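Local coordinates for protein esterase TesA (Pseudomonas aeruginosa, PDB 4JGG) that hydrolyses carboxylic esters as a secreted serine esterase of the GDSL family, with lysophospholipase activity and low thioesterase activity towards palmitoyl-coenzyme A, at residues T23-G28 against A75-L80; A33-D38 against S64-T69; K124-G129 against K156-P161. All blocks are in the same frame, centred on the assembly; numbering follows the deposited sequence.

Contact 1: residues T23-G28 against A75-L80; sequences TLLVVG and ARLPAL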
loop_
_atom_site.group_PDB
_atom_site.type_symbol
_atom_site.label_atom_id
_atom_site.label_comp_id
_atom_site.label_asym_id
_atom_site.label_seq_id
_atom_site.Cartn_x
_atom_site.Cartn_y
_atom_site.Cartn_z
ATOM N N THR A 23 5.845 -11.749 11.140
ATOM C CA THR A 23 4.958 -11.647 9.989
ATOM C C THR A 23 4.901 -10.233 9.442
ATOM O O THR A 23 4.855 -9.252 10.203
ATOM C CB THR A 23 3.520 -12.131 10.308
ATOM O OG1 THR A 23 3.526 -13.548 10.459
ATOM C CG2 THR A 23 2.574 -11.792 9.179
ATOM N N LEU A 24 4.905 -10.160 8.115
ATOM C CA LEU A 24 4.759 -8.919 7.364
ATOM C C LEU A 24 3.365 -8.905 6.727
ATOM O O LEU A 24 3.084 -9.614 5.753
ATOM C CB LEU A 24 5.842 -8.827 6.292
ATOM C CG LEU A 24 6.135 -7.497 5.590
ATOM C CD1 LEU A 24 7.509 -7.589 4.936
ATOM C CD2 LEU A 24 5.075 -7.155 4.571
ATOM N N LEU A 25 2.481 -8.107 7.299
ATOM C CA LEU A 25 1.101 -8.085 6.842
ATOM C C LEU A 25 0.936 -6.969 5.822
ATOM O O LEU A 25 1.239 -5.823 6.132
ATOM C CB LEU A 25 0.179 -7.826 8.016
ATOM C CG LEU A 25 -1.305 -7.619 7.684
ATOM C CD1 LEU A 25 -1.958 -8.907 7.211
ATOM C CD2 LEU A 25 -2.009 -7.074 8.899
ATOM N N VAL A 26 0.496 -7.321 4.614
ATOM C CA VAL A 26 0.122 -6.329 3.602
ATOM C C VAL A 26 -1.384 -6.151 3.561
ATOM O O VAL A 26 -2.127 -7.099 3.274
ATOM C CB VAL A 26 0.571 -6.712 2.175
ATOM C CG1 VAL A 26 0.165 -5.603 1.175
ATOM C CG2 VAL A 26 2.097 -6.941 2.111
ATOM N N VAL A 27 -1.832 -4.931 3.824
ATOM C CA VAL A 27 -3.254 -4.608 3.779
ATOM C C VAL A 27 -3.520 -3.608 2.650
ATOM O O VAL A 27 -3.367 -2.396 2.835
ATOM C CB VAL A 27 -3.722 -4.033 5.131
ATOM C CG1 VAL A 27 -5.247 -3.853 5.141
ATOM C CG2 VAL A 27 -3.268 -4.943 6.273
ATOM N N GLY A 28 -3.903 -4.120 1.482
ATOM C CA GLY A 28 -4.059 -3.281 0.307
ATOM C C GLY A 28 -5.360 -3.474 -0.454
ATOM O O GLY A 28 -6.299 -4.108 0.029
ATOM N N ALA A 75 -11.884 -1.005 9.358
ATOM C CA ALA A 75 -12.853 -1.945 9.912
ATOM C C ALA A 75 -12.290 -3.372 10.057
ATOM O O ALA A 75 -12.591 -4.048 11.041
ATOM C CB ALA A 75 -14.115 -1.958 9.072
ATOM N N ARG A 76 -11.482 -3.817 9.094
ATOM C CA ARG A 76 -11.018 -5.211 9.054
ATOM C C ARG A 76 -9.612 -5.445 9.634
ATOM O O ARG A 76 -9.191 -6.587 9.811
ATOM C CB ARG A 76 -11.120 -5.805 7.638
ATOM C CG ARG A 76 -10.164 -5.179 6.599
ATOM C CD ARG A 76 -10.473 -5.724 5.205
ATOM N NE ARG A 76 -9.581 -5.223 4.163
ATOM C CZ ARG A 76 -8.531 -5.888 3.685
ATOM N NH1 ARG A 76 -8.216 -7.081 4.175
ATOM N NH2 ARG A 76 -7.795 -5.362 2.724
ATOM N N LEU A 77 -8.904 -4.372 9.962
ATOM C CA LEU A 77 -7.554 -4.500 10.518
ATOM C C LEU A 77 -7.475 -5.171 11.911
ATOM O O LEU A 77 -6.629 -6.042 12.132
ATOM C CB LEU A 77 -6.828 -3.140 10.486
ATOM C CG LEU A 77 -5.430 -3.111 11.115
ATOM C CD1 LEU A 77 -4.427 -3.915 10.301
ATOM C CD2 LEU A 77 -4.960 -1.672 11.297
ATOM N N PRO A 78 -8.369 -4.803 12.850
ATOM C CA PRO A 78 -8.246 -5.400 14.191
ATOM C C PRO A 78 -8.235 -6.935 14.185
ATOM O O PRO A 78 -7.445 -7.544 14.921
ATOM C CB PRO A 78 -9.479 -4.860 14.924
ATOM C CG PRO A 78 -9.698 -3.519 14.255
ATOM C CD PRO A 78 -9.413 -3.767 12.809
ATOM N N ALA A 79 -9.085 -7.541 13.362
ATOM C CA ALA A 79 -9.123 -8.996 13.253
ATOM C C ALA A 79 -7.802 -9.558 12.716
ATOM O O ALA A 79 -7.345 -10.621 13.146
ATOM C CB ALA A 79 -10.288 -9.434 12.364
ATOM N N LEU A 80 -7.232 -8.852 11.741
ATOM C CA LEU A 80 -5.957 -9.199 11.121
ATOM C C LEU A 80 -4.809 -9.073 12.114
ATOM O O LEU A 80 -3.962 -9.962 12.201
ATOM C CB LEU A 80 -5.702 -8.303 9.902
ATOM C CG LEU A 80 -6.559 -8.528 8.651
ATOM C CD1 LEU A 80 -6.327 -7.415 7.608
ATOM C CD2 LEU A 80 -6.283 -9.897 8.041
#

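Contact 2: residues A33-D38 against S64-T69; sequences AALGLD and SISGDT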
loop_
_atom_site.group_PDB
_atom_site.type_symbol
_atom_site.label_atom_id
_atom_site.label_comp_id
_atom_site.label_asym_id
_atom_site.label_seq_id
_atom_site.Cartn_x
_atom_site.Cartn_y
_atom_site.Cartn_z
ATOM N N ALA A 33 -3.357 -6.776 -4.501
ATOM C CA ALA A 33 -4.018 -8.054 -4.760
ATOM C C ALA A 33 -3.722 -8.584 -6.168
ATOM O O ALA A 33 -4.075 -9.716 -6.503
ATOM C CB ALA A 33 -5.528 -7.948 -4.521
ATOM N N ALA A 34 -3.059 -7.769 -6.986
ATOM C CA ALA A 34 -2.616 -8.195 -8.315
ATOM C C ALA A 34 -3.765 -8.361 -9.289
ATOM O O ALA A 34 -3.805 -9.324 -10.064
ATOM C CB ALA A 34 -1.805 -9.498 -8.229
ATOM N N LEU A 35 -4.712 -7.428 -9.242
ATOM C CA LEU A 35 -5.881 -7.519 -10.101
ATOM C C LEU A 35 -5.438 -7.536 -11.552
ATOM O O LEU A 35 -4.677 -6.657 -12.006
ATOM C CB LEU A 35 -6.862 -6.366 -9.826
ATOM C CG LEU A 35 -8.157 -6.235 -10.640
ATOM C CD1 LEU A 35 -9.058 -7.459 -10.498
ATOM C CD2 LEU A 35 -8.899 -4.996 -10.192
ATOM N N GLY A 36 -5.896 -8.555 -12.273
ATOM C CA GLY A 36 -5.683 -8.634 -13.707
ATOM C C GLY A 36 -4.426 -9.380 -14.101
ATOM O O GLY A 36 -3.975 -9.281 -15.242
ATOM N N LEU A 37 -3.849 -10.123 -13.161
ATOM C CA LEU A 37 -2.629 -10.868 -13.458
ATOM C C LEU A 37 -2.441 -12.043 -12.518
ATOM O O LEU A 37 -3.199 -12.214 -11.560
ATOM C CB LEU A 37 -1.399 -9.949 -13.416
ATOM C CG LEU A 37 -1.035 -9.291 -12.086
ATOM C CD1 LEU A 37 0.142 -9.998 -11.438
ATOM C CD2 LEU A 37 -0.713 -7.824 -12.299
ATOM N N ASP A 38 -1.428 -12.852 -12.818
ATOM C CA ASP A 38 -1.049 -13.988 -11.994
ATOM C C ASP A 38 -0.514 -13.458 -10.686
ATOM O O ASP A 38 0.527 -12.810 -10.654
ATOM C CB ASP A 38 0.039 -14.802 -12.696
ATOM C CG ASP A 38 0.346 -16.119 -11.987
ATOM O OD1 ASP A 38 -0.065 -16.287 -10.816
ATOM O OD2 ASP A 38 1.009 -16.984 -12.604
ATOM N N SER A 64 -4.764 -8.246 0.827
ATOM C CA SER A 64 -5.280 -7.200 -0.071
ATOM C C SER A 64 -6.550 -7.633 -0.806
ATOM O O SER A 64 -6.633 -8.760 -1.307
ATOM C CB SER A 64 -4.189 -6.772 -1.061
ATOM O OG SER A 64 -3.019 -6.409 -0.349
ATOM N N ILE A 65 -7.527 -6.726 -0.883
ATOM C CA ILE A 65 -8.807 -7.030 -1.507
ATOM C C ILE A 65 -9.245 -5.911 -2.451
ATOM O O ILE A 65 -9.333 -4.751 -2.056
ATOM C CB ILE A 65 -9.915 -7.199 -0.458
ATOM C CG1 ILE A 65 -9.528 -8.264 0.579
ATOM C CG2 ILE A 65 -11.241 -7.547 -1.128
ATOM C CD1 ILE A 65 -10.624 -8.499 1.608
ATOM N N SER A 66 -9.535 -6.263 -3.694
ATOM C CA SER A 66 -10.076 -5.281 -4.636
ATOM C C SER A 66 -11.317 -4.614 -4.053
ATOM O O SER A 66 -12.147 -5.276 -3.445
ATOM C CB SER A 66 -10.437 -5.957 -5.956
ATOM O OG SER A 66 -9.276 -6.505 -6.560
ATOM N N GLY A 67 -11.435 -3.302 -4.238
ATOM C CA GLY A 67 -12.615 -2.567 -3.815
ATOM C C GLY A 67 -12.460 -1.923 -2.451
ATOM O O GLY A 67 -13.312 -1.140 -2.016
ATOM N N ASP A 68 -11.360 -2.230 -1.767
ATOM C CA ASP A 68 -11.216 -1.784 -0.381
ATOM C C ASP A 68 -10.902 -0.287 -0.287
ATOM O O ASP A 68 -10.322 0.293 -1.201
ATOM C CB ASP A 68 -10.165 -2.621 0.357
ATOM C CG ASP A 68 -10.417 -2.699 1.859
ATOM O OD1 ASP A 68 -11.538 -2.397 2.306
ATOM O OD2 ASP A 68 -9.486 -3.078 2.605
ATOM N N THR A 69 -11.293 0.321 0.825
ATOM C CA THR A 69 -11.141 1.754 1.046
ATOM C C THR A 69 -10.478 1.950 2.394
ATOM O O THR A 69 -10.312 0.995 3.134
ATOM C CB THR A 69 -12.521 2.453 1.133
ATOM O OG1 THR A 69 -13.329 1.794 2.120
ATOM C CG2 THR A 69 -13.244 2.444 -0.205
#

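Contact 3: residues K124-G129 against K156-P161; sequences KVLLLG and KTALVP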
loop_
_atom_site.group_PDB
_atom_site.type_symbol
_atom_site.label_atom_id
_atom_site.label_comp_id
_atom_site.label_asym_id
_atom_site.label_seq_id
_atom_site.Cartn_x
_atom_site.Cartn_y
_atom_site.Cartn_z
ATOM N N LYS A 124 5.715 -2.201 13.268
ATOM C CA LYS A 124 6.161 -1.011 12.527
ATOM C C LYS A 124 5.236 -0.829 11.335
ATOM O O LYS A 124 4.845 -1.811 10.707
ATOM C CB LYS A 124 7.582 -1.182 11.991
ATOM C CG LYS A 124 8.655 -1.461 13.042
ATOM C CD LYS A 124 8.899 -0.241 13.917
ATOM N N VAL A 125 4.900 0.418 11.008
ATOM C CA VAL A 125 3.964 0.685 9.915
ATOM C C VAL A 125 4.645 1.380 8.741
ATOM O O VAL A 125 5.405 2.329 8.936
ATOM C CB VAL A 125 2.789 1.549 10.397
ATOM C CG1 VAL A 125 1.956 2.020 9.226
ATOM C CG2 VAL A 125 1.941 0.770 11.379
ATOM N N LEU A 126 4.381 0.892 7.531
ATOM C CA LEU A 126 4.867 1.525 6.309
ATOM C C LEU A 126 3.662 1.880 5.441
ATOM O O LEU A 126 2.891 0.995 5.048
ATOM C CB LEU A 126 5.812 0.587 5.546
ATOM C CG LEU A 126 6.276 0.994 4.139
ATOM C CD1 LEU A 126 7.053 2.297 4.161
ATOM C CD2 LEU A 126 7.123 -0.113 3.514
ATOM N N LEU A 127 3.476 3.173 5.162
ATOM C CA LEU A 127 2.377 3.599 4.297
ATOM C C LEU A 127 2.832 3.674 2.850
ATOM O O LEU A 127 3.893 4.230 2.556
ATOM C CB LEU A 127 1.881 4.989 4.688
ATOM C CG LEU A 127 1.383 5.305 6.084
ATOM C CD1 LEU A 127 0.716 6.681 6.036
ATOM C CD2 LEU A 127 0.406 4.224 6.545
ATOM N N LEU A 128 2.032 3.122 1.947
ATOM C CA LEU A 128 2.268 3.302 0.523
ATOM C C LEU A 128 1.310 4.375 0.017
ATOM O O LEU A 128 0.077 4.241 0.138
ATOM C CB LEU A 128 2.087 1.992 -0.253
ATOM C CG LEU A 128 2.991 0.849 0.209
ATOM C CD1 LEU A 128 2.864 -0.358 -0.707
ATOM C CD2 LEU A 128 4.432 1.303 0.316
ATOM N N GLY A 129 1.883 5.447 -0.520
ATOM C CA GLY A 129 1.095 6.564 -1.013
ATOM C C GLY A 129 0.902 6.438 -2.505
ATOM O O GLY A 129 1.786 5.959 -3.209
ATOM N N LYS A 156 3.982 8.840 13.099
ATOM C CA LYS A 156 5.385 8.420 13.021
ATOM C C LYS A 156 5.569 7.120 12.248
ATOM O O LYS A 156 6.219 6.205 12.738
ATOM C CB LYS A 156 5.983 8.217 14.413
ATOM C CG LYS A 156 5.424 9.103 15.494
ATOM N N THR A 157 5.003 7.024 11.052
ATOM C CA THR A 157 5.160 5.809 10.265
ATOM C C THR A 157 6.237 6.004 9.212
ATOM O O THR A 157 6.686 7.129 8.962
ATOM C CB THR A 157 3.854 5.407 9.549
ATOM O OG1 THR A 157 3.740 6.122 8.314
ATOM C CG2 THR A 157 2.644 5.708 10.412
ATOM N N ALA A 158 6.661 4.911 8.587
ATOM C CA ALA A 158 7.480 5.034 7.393
ATOM C C ALA A 158 6.540 5.290 6.226
ATOM O O ALA A 158 5.320 5.085 6.335
ATOM C CB ALA A 158 8.340 3.769 7.166
ATOM N N LEU A 159 7.097 5.759 5.115
ATOM C CA LEU A 159 6.287 6.185 3.991
ATOM C C LEU A 159 7.016 6.104 2.656
ATOM O O LEU A 159 8.156 6.554 2.527
ATOM C CB LEU A 159 5.799 7.620 4.227
ATOM C CG LEU A 159 5.127 8.370 3.076
ATOM C CD1 LEU A 159 3.786 7.769 2.714
ATOM C CD2 LEU A 159 4.974 9.829 3.460
ATOM N N VAL A 160 6.343 5.514 1.672
ATOM C CA VAL A 160 6.750 5.601 0.276
ATOM C C VAL A 160 5.769 6.536 -0.422
ATOM O O VAL A 160 4.708 6.106 -0.865
ATOM C CB VAL A 160 6.696 4.227 -0.417
ATOM C CG1 VAL A 160 6.807 4.389 -1.927
ATOM C CG2 VAL A 160 7.782 3.307 0.129
ATOM N N PRO A 161 6.112 7.830 -0.513
ATOM C CA PRO A 161 5.131 8.810 -0.995
ATOM C C PRO A 161 4.634 8.527 -2.403
ATOM O O PRO A 161 3.476 8.834 -2.698
ATOM C CB PRO A 161 5.901 10.138 -0.957
ATOM C CG PRO A 161 7.347 9.766 -0.895
ATOM C CD PRO A 161 7.391 8.456 -0.147
HETATM O O HOH W 1 5.941 2.727 12.586
#

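Contact 1: residues T23-G28 against A75-L80
V27 points from the strand at the helix, and its two methyls have different partners. From CB, CG1 lies anti to the backbone N (chi1 -173°). This sends it over one face of the R76 guanidinium, 3.8 Å from R76 NH2 and near the NH2 side of that flat group rather than over its centre. The other methyl, CG2, meets L80 CD1 tip to tip at 4.2 Å. The same CG2 is 4.3 Å from L77 CD1. It thus reaches both leucines of segment 75-80. L25, two residues back on the same face, continues the apolar strip. Its CD2 lies 4.0 Å from L80 CB, and the two side chains cross at about a right angle.

Here helix 70-84 lies against one face of the parallel sheet, as in the alpha/beta/alpha sandwich of SGNH hydrolases. The short segments run nearly antiparallel, at 165°, with axes 10.7 Å apart. L24 and V26 point to the other face, where helix 43-53 packs.

At the C-terminal end of the strand segment, R76 NH2 lies 3.3 Å from G28 O, near the guanidinium plane. The main polar partner of R76 is D68, which forms a salt bridge with NE. R76 NH1 bonds to A63 O.

Contact 2: residues A33-D38 against S64-T69
A33 and S64 pack directly against each other. A33 CB lies 3.5 Å from S64 O, and S64 CB lies 3.5 Å from A33 N. A33 CB and S64 CB are 3.9 Å apart. These are van der Waals contacts, and no hydrogen bond joins the two segments. Further out, S66 OG rests on the branched end of L35, 4.0 Å from L35 CD2 and 4.1 Å from L35 CD1. With CG of L35 anti to its backbone N (chi1 178°), both methyls come up to the hydroxyl.

The next shell holds these groups in place. S64 OG is turned to N62, where it hydrogen-bonds OD1. The backbone of I65 bonds to G28 at the end of strand 23-28. L35 O receives a bond from Q175 NE2. L35 and S66 both touch S30, and the L35 side chain also comes within about 4 Å of that of H180 (nearest atoms). S30 and H180 are, as in related enzymes, probably the nucleophile and the histidine of the active site. The contact therefore probably forms part of the wall of the catalytic pocket, which in SGNH hydrolases is built from loops at the C-terminal ends of the sheet strands. G67 is probably the family's block II glycine, whose backbone N helps to form the oxyanion hole in SGNH hydrolases.

Both loops bend by type II turns, from A34 to L37 and from I65 to D68. Each has glycine third, G36 or G67. The turns close with L37 N bonded to A34 O and D68 N to I65 O, both at 3.2 Å. Beyond them, D68 O accepts a bond from N96 ND2. T69 is the N-cap of helix 70-84, with OG1 bonded to G72 N.

Contact 3: residues K124-G129 against K156-P161
A158 O is gripped by two donors, L127 N at 2.9 Å and T157 OG1 at 2.7 Å. They come from opposite faces of its carbonyl plane. The bond from L127 N is almost straight at the hydrogen (177°), but this N sits 42° out of the plane. The T157 hydroxyl reaches forward to the carbonyl of the next residue because OG1 lies between the backbone N and the carbonyl carbon (chi1 84°). In that place OG1 also packs on L127 CG, at 3.3 Å.

Three more backbone bonds continue the parallel ladder: A158 N to V125 O, V160 N to L127 O and G129 N to V160 O. Side chains of neighbouring strands then meet on both faces. On one, L126 CD1 lies 3.6 Å from A158 CB. L128 and V160 run side by side there, with L128 CD2 3.8 Å from V160 CB. L126 and V160 also touch helix 186-197. On the other face, L127 CB lies 3.9 Å from L159 CD1, and both residues touch helix 138-155. V125 CG1 packs 3.9 Å from T157 CB. A water accepts from V125 N and makes a weak bond to K156 O, where a Schellman motif ends that helix.

Strand 124-128, helix 138-155 and strand 158-160 form a beta-alpha-beta crossover at one edge of the five-stranded parallel sheet.

In the fold
From the N terminus, strand 23-28 enters the sheet first and leads to helix 30-33, which begins with S30. Contact 2 lies inside the loop closed by contact 1. It joins segment 33-38, after helix 30-33, to segment 64-69, which follows strand 59-62. The chain then enters helix 70-84, and contact 1 closes on it. The two contacts touch through the R76–D68 salt bridge and the backbone of G28 and I65. Contact 3 opens later, in series with both. It closes a loop around helix 138-155 and completes the far edge of the sheet. Contacts 1 and 3 share that sheet without touching. Contacts 2 and 3 lie on opposite sides of the chain's centre.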